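Local coordinates for protein methylxanthine N1-demethylase NdmA (Pseudomonas putida, PDB 6ICN) that catalyses the N1-demethylation of caffeine to theobromine and formaldehyde, using NADH and O2, as a Rieske-type oxygenase with a [2Fe-2S] cluster, at residues V41-K46 / K279-F284; H102-D107 / N125-D130; D162-I167 / S261-L266. All coordinates share one frame; numbering follows the deposited sequence.

Interaction 1: V41-K46 / K279-F284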
loop_
_atom_site.group_PDB
_atom_site.type_symbol
_atom_site.label_atom_id
_atom_site.label_comp_id
_atom_site.label_asym_id
_atom_site.label_seq_id
_atom_site.Cartn_x
_atom_site.Cartn_y
_atom_site.Cartn_z
ATOM N N VAL A 41 -28.068 12.994 8.558
ATOM C CA VAL A 41 -28.140 14.312 7.924
ATOM C C VAL A 41 -26.737 14.843 7.670
ATOM O O VAL A 41 -26.443 15.374 6.590
ATOM C CB VAL A 41 -28.978 15.282 8.781
ATOM C CG1 VAL A 41 -28.898 16.718 8.216
ATOM C CG2 VAL A 41 -30.440 14.822 8.806
ATOM N N THR A 42 -25.833 14.627 8.630
ATOM C CA THR A 42 -24.430 15.005 8.468
ATOM C C THR A 42 -23.813 14.378 7.214
ATOM O O THR A 42 -23.156 15.073 6.421
ATOM C CB THR A 42 -23.659 14.621 9.728
ATOM O OG1 THR A 42 -24.086 15.486 10.793
ATOM C CG2 THR A 42 -22.144 14.793 9.510
ATOM N N GLU A 43 -24.043 13.078 6.986
ATOM C CA GLU A 43 -23.540 12.459 5.759
ATOM C C GLU A 43 -24.103 13.129 4.511
ATOM O O GLU A 43 -23.373 13.359 3.539
ATOM C CB GLU A 43 -23.873 10.965 5.739
ATOM C CG GLU A 43 -23.023 10.116 6.628
ATOM C CD GLU A 43 -23.422 8.661 6.528
ATOM O OE1 GLU A 43 -24.602 8.363 6.782
ATOM O OE2 GLU A 43 -22.559 7.816 6.193
ATOM N N LEU A 44 -25.407 13.450 4.509
ATOM C CA LEU A 44 -25.973 14.121 3.347
ATOM C C LEU A 44 -25.293 15.464 3.106
ATOM O O LEU A 44 -24.941 15.797 1.967
ATOM C CB LEU A 44 -27.482 14.290 3.541
ATOM C CG LEU A 44 -28.235 15.011 2.422
ATOM C CD1 LEU A 44 -27.970 14.443 1.045
ATOM C CD2 LEU A 44 -29.721 14.892 2.731
ATOM N N GLU A 45 -25.081 16.233 4.170
ATOM C CA GLU A 45 -24.525 17.581 4.018
ATOM C C GLU A 45 -23.062 17.549 3.614
ATOM O O GLU A 45 -22.600 18.448 2.889
ATOM C CB GLU A 45 -24.700 18.358 5.326
ATOM C CG GLU A 45 -26.163 18.659 5.615
ATOM C CD GLU A 45 -26.386 19.387 6.921
ATOM O OE1 GLU A 45 -25.410 19.765 7.590
ATOM O OE2 GLU A 45 -27.562 19.604 7.282
ATOM N N LYS A 46 -22.332 16.510 4.032
ATOM C CA LYS A 46 -20.920 16.372 3.674
ATOM C C LYS A 46 -20.695 15.811 2.275
ATOM O O LYS A 46 -19.578 15.930 1.753
ATOM C CB LYS A 46 -20.203 15.462 4.674
ATOM C CG LYS A 46 -19.919 16.143 6.001
ATOM C CD LYS A 46 -19.488 15.148 7.074
ATOM C CE LYS A 46 -18.072 14.662 6.874
ATOM N NZ LYS A 46 -17.584 14.033 8.131
ATOM N N LYS A 279 -25.559 -1.130 7.361
ATOM C CA LYS A 279 -25.038 0.164 7.775
ATOM C C LYS A 279 -25.783 0.524 9.050
ATOM O O LYS A 279 -27.017 0.665 9.039
ATOM C CB LYS A 279 -25.250 1.207 6.673
ATOM C CG LYS A 279 -24.809 2.612 7.043
ATOM C CD LYS A 279 -25.178 3.567 5.900
ATOM C CE LYS A 279 -24.634 4.963 6.187
ATOM N NZ LYS A 279 -24.910 5.904 5.033
ATOM N N ASN A 280 -25.056 0.612 10.157
ATOM C CA ASN A 280 -25.667 0.691 11.472
ATOM C C ASN A 280 -25.524 2.086 12.065
ATOM O O ASN A 280 -24.506 2.756 11.878
ATOM C CB ASN A 280 -25.065 -0.363 12.396
ATOM C CG ASN A 280 -25.244 -1.758 11.823
ATOM O OD1 ASN A 280 -26.356 -2.296 11.833
ATOM N ND2 ASN A 280 -24.174 -2.324 11.264
ATOM N N PHE A 281 -26.557 2.518 12.787
ATOM C CA PHE A 281 -26.601 3.838 13.397
ATOM C C PHE A 281 -26.787 3.699 14.902
ATOM O O PHE A 281 -27.623 2.907 15.359
ATOM C CB PHE A 281 -27.749 4.675 12.799
ATOM C CG PHE A 281 -27.666 4.842 11.299
ATOM C CD1 PHE A 281 -28.171 3.858 10.442
ATOM C CD2 PHE A 281 -27.077 5.977 10.738
ATOM C CE1 PHE A 281 -28.099 4.007 9.053
ATOM C CE2 PHE A 281 -26.991 6.129 9.342
ATOM C CZ PHE A 281 -27.495 5.150 8.500
ATOM N N LEU A 282 -26.008 4.462 15.667
ATOM C CA LEU A 282 -26.200 4.602 17.105
ATOM C C LEU A 282 -26.357 6.077 17.442
ATOM O O LEU A 282 -25.516 6.907 17.063
ATOM C CB LEU A 282 -25.028 4.022 17.916
ATOM C CG LEU A 282 -25.191 4.225 19.439
ATOM C CD1 LEU A 282 -26.329 3.344 19.969
ATOM C CD2 LEU A 282 -23.890 3.949 20.203
ATOM N N ILE A 283 -27.448 6.400 18.122
ATOM C CA ILE A 283 -27.643 7.702 18.744
ATOM C C ILE A 283 -27.735 7.456 20.240
ATOM O O ILE A 283 -28.440 6.533 20.668
ATOM C CB ILE A 283 -28.925 8.386 18.235
ATOM C CG1 ILE A 283 -28.956 8.421 16.713
ATOM C CG2 ILE A 283 -29.038 9.806 18.795
ATOM C CD1 ILE A 283 -30.220 9.032 16.144
ATOM N N PHE A 284 -27.036 8.256 21.042
ATOM C CA PHE A 284 -27.143 8.049 22.479
ATOM C C PHE A 284 -27.378 9.376 23.180
ATOM O O PHE A 284 -26.899 10.430 22.742
ATOM C CB PHE A 284 -25.920 7.301 23.085
ATOM C CG PHE A 284 -24.632 8.067 23.037
ATOM C CD1 PHE A 284 -23.811 7.995 21.926
ATOM C CD2 PHE A 284 -24.235 8.842 24.115
ATOM C CE1 PHE A 284 -22.614 8.691 21.893
ATOM C CE2 PHE A 284 -23.045 9.562 24.081
ATOM C CZ PHE A 284 -22.236 9.486 22.967
#

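Interaction 2: H102-D107 / N125-D130. With FES (Fe2/s2 (inorganic) cluster), chain D.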
loop_
_atom_site.group_PDB
_atom_site.type_symbol
_atom_site.label_atom_id
_atom_site.label_comp_id
_atom_site.label_asym_id
_atom_site.label_seq_id
_atom_site.Cartn_x
_atom_site.Cartn_y
_atom_site.Cartn_z
ATOM N N HIS A 102 -26.692 15.002 -19.417
ATOM C CA HIS A 102 -27.272 15.976 -20.335
ATOM C C HIS A 102 -28.153 16.979 -19.605
ATOM O O HIS A 102 -28.941 17.690 -20.246
ATOM C CB HIS A 102 -28.061 15.287 -21.456
ATOM C CG HIS A 102 -27.343 14.131 -22.089
ATOM N ND1 HIS A 102 -27.448 12.849 -21.609
ATOM C CD2 HIS A 102 -26.534 14.054 -23.173
ATOM C CE1 HIS A 102 -26.745 12.024 -22.364
ATOM N NE2 HIS A 102 -26.174 12.732 -23.322
ATOM N N GLY A 103 -28.043 17.054 -18.282
ATOM C CA GLY A 103 -28.649 18.157 -17.556
ATOM C C GLY A 103 -30.152 18.095 -17.363
ATOM O O GLY A 103 -30.754 19.119 -17.005
ATOM N N TRP A 104 -30.791 16.946 -17.572
ATOM C CA TRP A 104 -32.223 16.886 -17.257
ATOM C C TRP A 104 -32.449 17.217 -15.782
ATOM O O TRP A 104 -31.680 16.806 -14.915
ATOM C CB TRP A 104 -32.792 15.498 -17.550
ATOM C CG TRP A 104 -32.933 15.135 -18.996
ATOM C CD1 TRP A 104 -32.280 15.690 -20.065
ATOM C CD2 TRP A 104 -33.789 14.118 -19.531
ATOM N NE1 TRP A 104 -32.673 15.063 -21.233
ATOM C CE2 TRP A 104 -33.609 14.109 -20.926
ATOM C CE3 TRP A 104 -34.690 13.215 -18.958
ATOM C CZ2 TRP A 104 -34.290 13.218 -21.767
ATOM C CZ3 TRP A 104 -35.367 12.335 -19.792
ATOM C CH2 TRP A 104 -35.158 12.342 -21.178
ATOM N N GLN A 105 -33.517 17.963 -15.482
ATOM C CA GLN A 105 -33.788 18.370 -14.105
ATOM C C GLN A 105 -35.053 17.693 -13.598
ATOM O O GLN A 105 -36.098 17.770 -14.254
ATOM C CB GLN A 105 -33.947 19.886 -14.006
ATOM C CG GLN A 105 -32.705 20.640 -14.416
ATOM C CD GLN A 105 -32.838 22.112 -14.093
ATOM O OE1 GLN A 105 -33.951 22.617 -13.927
ATOM N NE2 GLN A 105 -31.713 22.810 -13.994
ATOM N N TYR A 106 -34.957 17.052 -12.438
ATOM C CA TYR A 106 -36.077 16.333 -11.836
ATOM C C TYR A 106 -36.621 17.077 -10.621
ATOM O O TYR A 106 -35.854 17.530 -9.761
ATOM C CB TYR A 106 -35.642 14.927 -11.427
ATOM C CG TYR A 106 -35.284 14.075 -12.610
ATOM C CD1 TYR A 106 -36.257 13.345 -13.264
ATOM C CD2 TYR A 106 -33.967 14.022 -13.086
ATOM C CE1 TYR A 106 -35.953 12.550 -14.362
ATOM C CE2 TYR A 106 -33.636 13.229 -14.199
ATOM C CZ TYR A 106 -34.639 12.493 -14.828
ATOM O OH TYR A 106 -34.369 11.686 -15.926
ATOM N N ASP A 107 -37.960 17.170 -10.529
ATOM C CA ASP A 107 -38.573 17.837 -9.385
ATOM C C ASP A 107 -38.749 16.864 -8.203
ATOM O O ASP A 107 -38.338 15.698 -8.247
ATOM C CB ASP A 107 -39.896 18.504 -9.808
ATOM C CG ASP A 107 -40.989 17.515 -10.209
ATOM O OD1 ASP A 107 -40.936 16.316 -9.851
ATOM O OD2 ASP A 107 -41.974 17.973 -10.872
ATOM N N ASN A 125 -43.538 11.988 -21.950
ATOM C CA ASN A 125 -44.365 11.539 -20.845
ATOM C C ASN A 125 -43.613 10.599 -19.910
ATOM O O ASN A 125 -43.836 10.623 -18.696
ATOM C CB ASN A 125 -45.618 10.865 -21.403
ATOM C CG ASN A 125 -46.551 10.411 -20.319
ATOM O OD1 ASN A 125 -47.117 11.232 -19.592
ATOM N ND2 ASN A 125 -46.720 9.106 -20.194
ATOM N N LYS A 126 -42.719 9.772 -20.442
ATOM C CA LYS A 126 -42.027 8.805 -19.602
ATOM C C LYS A 126 -40.757 9.367 -18.964
ATOM O O LYS A 126 -40.035 8.614 -18.301
ATOM C CB LYS A 126 -41.702 7.554 -20.422
ATOM C CG LYS A 126 -42.918 6.648 -20.560
ATOM C CD LYS A 126 -42.737 5.594 -21.631
ATOM C CE LYS A 126 -44.043 4.816 -21.854
ATOM N NZ LYS A 126 -44.594 4.273 -20.576
ATOM N N ALA A 127 -40.482 10.664 -19.129
ATOM C CA ALA A 127 -39.273 11.281 -18.569
ATOM C C ALA A 127 -39.510 11.564 -17.087
ATOM O O ALA A 127 -39.863 12.673 -16.663
ATOM C CB ALA A 127 -38.896 12.547 -19.335
ATOM N N LYS A 128 -39.332 10.518 -16.285
ATOM C CA LYS A 128 -39.538 10.575 -14.848
ATOM C C LYS A 128 -38.804 9.396 -14.230
ATOM O O LYS A 128 -38.550 8.384 -14.891
ATOM C CB LYS A 128 -41.028 10.533 -14.484
ATOM C CG LYS A 128 -41.767 9.373 -15.091
ATOM C CD LYS A 128 -43.220 9.388 -14.631
ATOM C CE LYS A 128 -43.998 8.167 -15.119
ATOM N NZ LYS A 128 -44.475 8.350 -16.520
ATOM N N VAL A 129 -38.488 9.534 -12.950
ATOM C CA VAL A 129 -37.876 8.448 -12.194
ATOM C C VAL A 129 -38.716 8.190 -10.952
ATOM O O VAL A 129 -39.427 9.078 -10.471
ATOM C CB VAL A 129 -36.407 8.777 -11.821
ATOM C CG1 VAL A 129 -35.590 9.058 -13.077
ATOM C CG2 VAL A 129 -36.356 9.959 -10.880
ATOM N N ASP A 130 -38.635 6.964 -10.426
ATOM C CA ASP A 130 -39.396 6.620 -9.227
ATOM C C ASP A 130 -38.894 7.422 -8.036
ATOM O O ASP A 130 -37.688 7.617 -7.872
ATOM C CB ASP A 130 -39.277 5.129 -8.891
ATOM C CG ASP A 130 -39.974 4.231 -9.891
ATOM O OD1 ASP A 130 -40.895 4.684 -10.603
ATOM O OD2 ASP A 130 -39.589 3.050 -9.952
HETATM FE FE1 FES D . -29.391 12.003 -17.537
HETATM FE FE2 FES D . -28.995 12.194 -20.171
HETATM S S1 FES D . -28.492 10.462 -18.830
HETATM S S2 FES D . -29.734 13.761 -18.815
#

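Interaction 3: D162-I167 / S261-L266. With CFF (caffeine), chain F.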
loop_
_atom_site.group_PDB
_atom_site.type_symbol
_atom_site.label_atom_id
_atom_site.label_comp_id
_atom_site.label_asym_id
_atom_site.label_seq_id
_atom_site.Cartn_x
_atom_site.Cartn_y
_atom_site.Cartn_z
ATOM N N ASP A 162 -36.431 15.744 24.758
ATOM C CA ASP A 162 -36.337 15.738 26.216
ATOM C C ASP A 162 -35.188 16.661 26.582
ATOM O O ASP A 162 -34.018 16.268 26.476
ATOM C CB ASP A 162 -36.102 14.322 26.759
ATOM C CG ASP A 162 -36.034 14.259 28.289
ATOM O OD1 ASP A 162 -35.839 15.297 28.960
ATOM O OD2 ASP A 162 -36.157 13.140 28.829
ATOM N N PRO A 163 -35.460 17.903 26.999
ATOM C CA PRO A 163 -34.368 18.863 27.230
ATOM C C PRO A 163 -33.435 18.488 28.370
ATOM O O PRO A 163 -32.406 19.154 28.535
ATOM C CB PRO A 163 -35.113 20.171 27.538
ATOM C CG PRO A 163 -36.432 19.722 28.072
ATOM C CD PRO A 163 -36.781 18.481 27.303
ATOM N N ARG A 164 -33.756 17.469 29.168
ATOM C CA ARG A 164 -32.835 17.020 30.205
ATOM C C ARG A 164 -31.655 16.231 29.647
ATOM O O ARG A 164 -30.724 15.937 30.406
ATOM C CB ARG A 164 -33.558 16.143 31.229
ATOM C CG ARG A 164 -34.724 16.814 31.924
ATOM C CD ARG A 164 -35.490 15.825 32.781
ATOM N NE ARG A 164 -35.958 14.673 32.012
ATOM C CZ ARG A 164 -35.777 13.407 32.379
ATOM N NH1 ARG A 164 -35.146 13.129 33.514
ATOM N NH2 ARG A 164 -36.246 12.419 31.620
ATOM N N LEU A 165 -31.680 15.862 28.367
ATOM C CA LEU A 165 -30.727 14.903 27.813
ATOM C C LEU A 165 -29.931 15.529 26.675
ATOM O O LEU A 165 -30.506 16.161 25.783
ATOM C CB LEU A 165 -31.448 13.659 27.303
ATOM C CG LEU A 165 -32.477 12.982 28.211
ATOM C CD1 LEU A 165 -33.079 11.762 27.519
ATOM C CD2 LEU A 165 -31.846 12.601 29.551
ATOM N N ARG A 166 -28.613 15.332 26.705
ATOM C CA ARG A 166 -27.729 15.705 25.606
ATOM C C ARG A 166 -27.640 14.521 24.647
ATOM O O ARG A 166 -27.353 13.401 25.081
ATOM C CB ARG A 166 -26.344 16.075 26.143
ATOM C CG ARG A 166 -25.257 16.262 25.081
ATOM C CD ARG A 166 -23.928 16.715 25.691
ATOM N NE ARG A 166 -22.890 16.889 24.681
ATOM C CZ ARG A 166 -22.747 17.983 23.939
ATOM N NH1 ARG A 166 -23.581 19.006 24.106
ATOM N NH2 ARG A 166 -21.771 18.063 23.037
ATOM N N ILE A 167 -27.884 14.770 23.359
ATOM C CA ILE A 167 -27.944 13.725 22.332
ATOM C C ILE A 167 -26.688 13.783 21.470
ATOM O O ILE A 167 -26.296 14.861 21.012
ATOM C CB ILE A 167 -29.198 13.884 21.458
ATOM C CG1 ILE A 167 -30.464 13.731 22.311
ATOM C CG2 ILE A 167 -29.181 12.888 20.305
ATOM C CD1 ILE A 167 -31.749 13.961 21.533
ATOM N N SER A 261 -26.908 6.891 38.896
ATOM C CA SER A 261 -28.312 7.235 39.149
ATOM C C SER A 261 -28.831 8.260 38.142
ATOM O O SER A 261 -29.489 9.241 38.500
ATOM C CB SER A 261 -28.508 7.732 40.583
ATOM O OG SER A 261 -28.349 6.667 41.503
ATOM N N SER A 262 -28.543 8.017 36.861
ATOM C CA SER A 262 -28.933 8.951 35.809
ATOM C C SER A 262 -29.323 8.184 34.550
ATOM O O SER A 262 -28.926 7.031 34.350
ATOM C CB SER A 262 -27.808 9.942 35.512
ATOM O OG SER A 262 -26.583 9.269 35.292
ATOM N N LEU A 263 -30.106 8.845 33.702
ATOM C CA LEU A 263 -30.668 8.209 32.515
ATOM C C LEU A 263 -29.661 8.230 31.364
ATOM O O LEU A 263 -28.974 9.228 31.137
ATOM C CB LEU A 263 -31.959 8.918 32.101
ATOM C CG LEU A 263 -32.706 8.382 30.874
ATOM C CD1 LEU A 263 -33.120 6.929 31.078
ATOM C CD2 LEU A 263 -33.912 9.248 30.535
ATOM N N HIS A 264 -29.551 7.100 30.669
ATOM C CA HIS A 264 -28.708 6.960 29.483
ATOM C C HIS A 264 -29.525 6.172 28.470
ATOM O O HIS A 264 -30.030 5.097 28.801
ATOM C CB HIS A 264 -27.388 6.247 29.835
ATOM C CG HIS A 264 -26.315 6.353 28.787
ATOM N ND1 HIS A 264 -25.227 7.197 28.911
ATOM C CD2 HIS A 264 -26.149 5.695 27.615
ATOM C CE1 HIS A 264 -24.447 7.062 27.851
ATOM N NE2 HIS A 264 -24.980 6.153 27.052
ATOM N N VAL A 265 -29.702 6.709 27.262
ATOM C CA VAL A 265 -30.550 6.086 26.248
ATOM C C VAL A 265 -29.687 5.700 25.054
ATOM O O VAL A 265 -28.910 6.525 24.560
ATOM C CB VAL A 265 -31.685 7.022 25.795
ATOM C CG1 VAL A 265 -32.606 6.307 24.818
ATOM C CG2 VAL A 265 -32.470 7.550 27.007
ATOM N N LEU A 266 -29.835 4.465 24.587
ATOM C CA LEU A 266 -29.166 3.988 23.380
ATOM C C LEU A 266 -30.215 3.705 22.318
ATOM O O LEU A 266 -31.160 2.942 22.555
ATOM C CB LEU A 266 -28.349 2.725 23.647
ATOM C CG LEU A 266 -27.290 2.845 24.737
ATOM C CD1 LEU A 266 -26.889 1.453 25.195
ATOM C CD2 LEU A 266 -26.072 3.612 24.216
HETATM N N1 CFF F . -25.496 -2.811 23.986
HETATM C C2 CFF F . -25.753 -2.632 25.321
HETATM C C10 CFF F . -26.112 -3.917 23.275
HETATM C C6 CFF F . -24.680 -1.981 23.331
HETATM N N3 CFF F . -25.179 -1.601 25.992
HETATM O O11 CFF F . -26.483 -3.380 25.898
HETATM C C12 CFF F . -25.443 -1.402 27.413
HETATM C C4 CFF F . -24.349 -0.759 25.332
HETATM C C5 CFF F . -24.101 -0.930 24.018
HETATM N N9 CFF F . -23.661 0.320 25.743
HETATM O O13 CFF F . -24.457 -2.142 22.161
HETATM N N7 CFF F . -23.268 0.050 23.623
HETATM C C8 CFF F . -22.998 0.817 24.686
HETATM C C14 CFF F . -22.615 0.466 22.394
#

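Interaction 1: V41-K46 / K279-F284
E43 and K279 form the salt bridge that ties helix 41-47 to strand 277-286. The two side chains arrive from opposite directions and meet at their charged ends. K279 NZ gives a hydrogen bond to E43 OE1 at 3.0 Å. A second, weak one goes to E43 OE2 at 3.2 Å. The ammonium thus lies across the mouth of the carboxylate. It meets OE1 on the syn side, 28° out of the carboxylate plane. The lysine needs its full length for this. Its CG is anti to the backbone N (chi1 177°), and every later torsion is also near 180°, so NZ is carried well clear of the strand. The glutamate is extended beyond CG as well. The strongest polar partner of K279 NZ is outside the pair: V38 O, on strand 35-40.

The aromatic part is small. E43 OE1 lies at the polarised C-H edge of the F281 ring, near its plane, 4.2 Å from F281 CE2. K279 and F281 point to the same side of the strand, which lets one glutamate meet both. Beyond the two segments, F281 has apolar packing on L140 and V269, and E43 touches P172 of strand 166-175.

Within the helix, E45 N bonds to V41 O at 2.9 Å. At its start the side-chain oxygen T40 OG1 bonds to E43 N. T42, E45 and K46 pack on Y294 of the second subunit, and E45 OE1 bonds to S292 OG there.

The contact joins the Rieske part of the chain to the catalytic sheet. K279 is buried, and its ammonium is met by a carboxylate and a carbonyl together. This probably keeps the lysine protonated and offsets the cost of burying its charge.

Interaction 2: H102-D107 / N125-D130
W104, just before the short strand 105-106, and Y106 within it both point toward the 125-130 loop. W104 presents the far end of its indole. CZ3 lies 3.6 Å from A127 CB, and the methyl comes in obliquely to the ring. A127 is the centre of an inverse gamma turn, which bends the 125-130 loop at the point where it touches the indole. Y106 and V129 cross at about a right angle. V129 CG1 is 3.7 Å from Y106 CE1, again oblique to the ring. K128 CA sits at the edge of the phenol ring, near its plane, 4.1 Å from Y106 CE1, while the K128 side chain leads away. Y106 OH bonds to A81 N, which fixes the polar end of the ring.

Both segments belong to the Rieske domain, and residues 102-104 line its [2Fe-2S] cluster. H102 ND1 binds FE2 at 2.2 Å, together with H82, whose ring meets that of H102 edge-to-face. W104 lays one indole face over sulfide S2, its CD1 3.4 Å away, and also stacks with H82. CG of W104 is anti to the carbonyl carbon (chi1 -72°), which lets the five-membered ring overlie the sulfide while the six-membered ring extends to A127. With an alanine here, A127 CB would probably lose its indole neighbour, and S2 and the H82 ring the flat surface against them. H102 NE2 bonds to D188 OD2 of the third subunit. As in other Rieske oxygenases, such an aspartate bridge probably carries electrons toward the neighbour's metal site.

Interaction 3: D162-I167 / S261-L266
L165 and L263 mark the nearest approach of the two backbones, with CA atoms 8.2 Å apart and no hydrogen bond between the segments. The gap is filled by side chains. L165 CD1 and L263 CD2 touch at 4.0 Å, and L165 CD2 lies almost as near to the same methyl. The two leucines cross obliquely. V265, two residues along the strand, brings CG2 to 4.3 Å from L165 CD1, so the leucine rests against both.

The spacing follows from the antiparallel sheet of the catalytic domain. Strand 277-286 runs between strands 166-175 and 263-274. V265 bonds to A285 of that middle strand, and R166 to R286. L165, just ahead of strand 166-175, reaches across at the end of that middle strand. L266 lies on the other side of its strand and packs on bound caffeine, CD1 3.4 Å from C4.

A type I turn from D162 to L165 leads into the strand. D162 OD1 accepts R164 N at 3.0 Å, an Asx turn, from above the carboxylate plane. The R164 chain bends at chi3 (-56°), folding the guanidinium back alongside the D162 carboxylate, which it grips side-on in a salt bridge. R164 NE bonds to D162 OD1 at 3.1 Å and R164 NH2 to D162 OD2 at 2.9 Å, each on a syn lone pair, with the acceptors about 30° out of the guanidinium plane. Held this way, R164 NH2 also comes to 4.1 Å from L263 CD2.

How the interactions relate
Interaction 1 spans the chain most widely, and the other two fall between its segments, interaction 2 first. Segment 279-284 of interaction 1 and both strands of interaction 3 belong to the same antiparallel sheet. Their centres are 19 Å apart, and they touch: I283 CG2 meets I167 CG2 at 3.4 Å. Strand 277-286 runs between the strands of interaction 3. Helix 41-47 lies in the Rieske part, so interaction 1 sits where the two domains join. Interaction 2, at the cluster, is about 28 Å from interaction 1 and 45 Å from interaction 3, beside the caffeine pocket, centre to centre. This is consistent with electrons passing to a neighbouring subunit's metal site rather than within the chain.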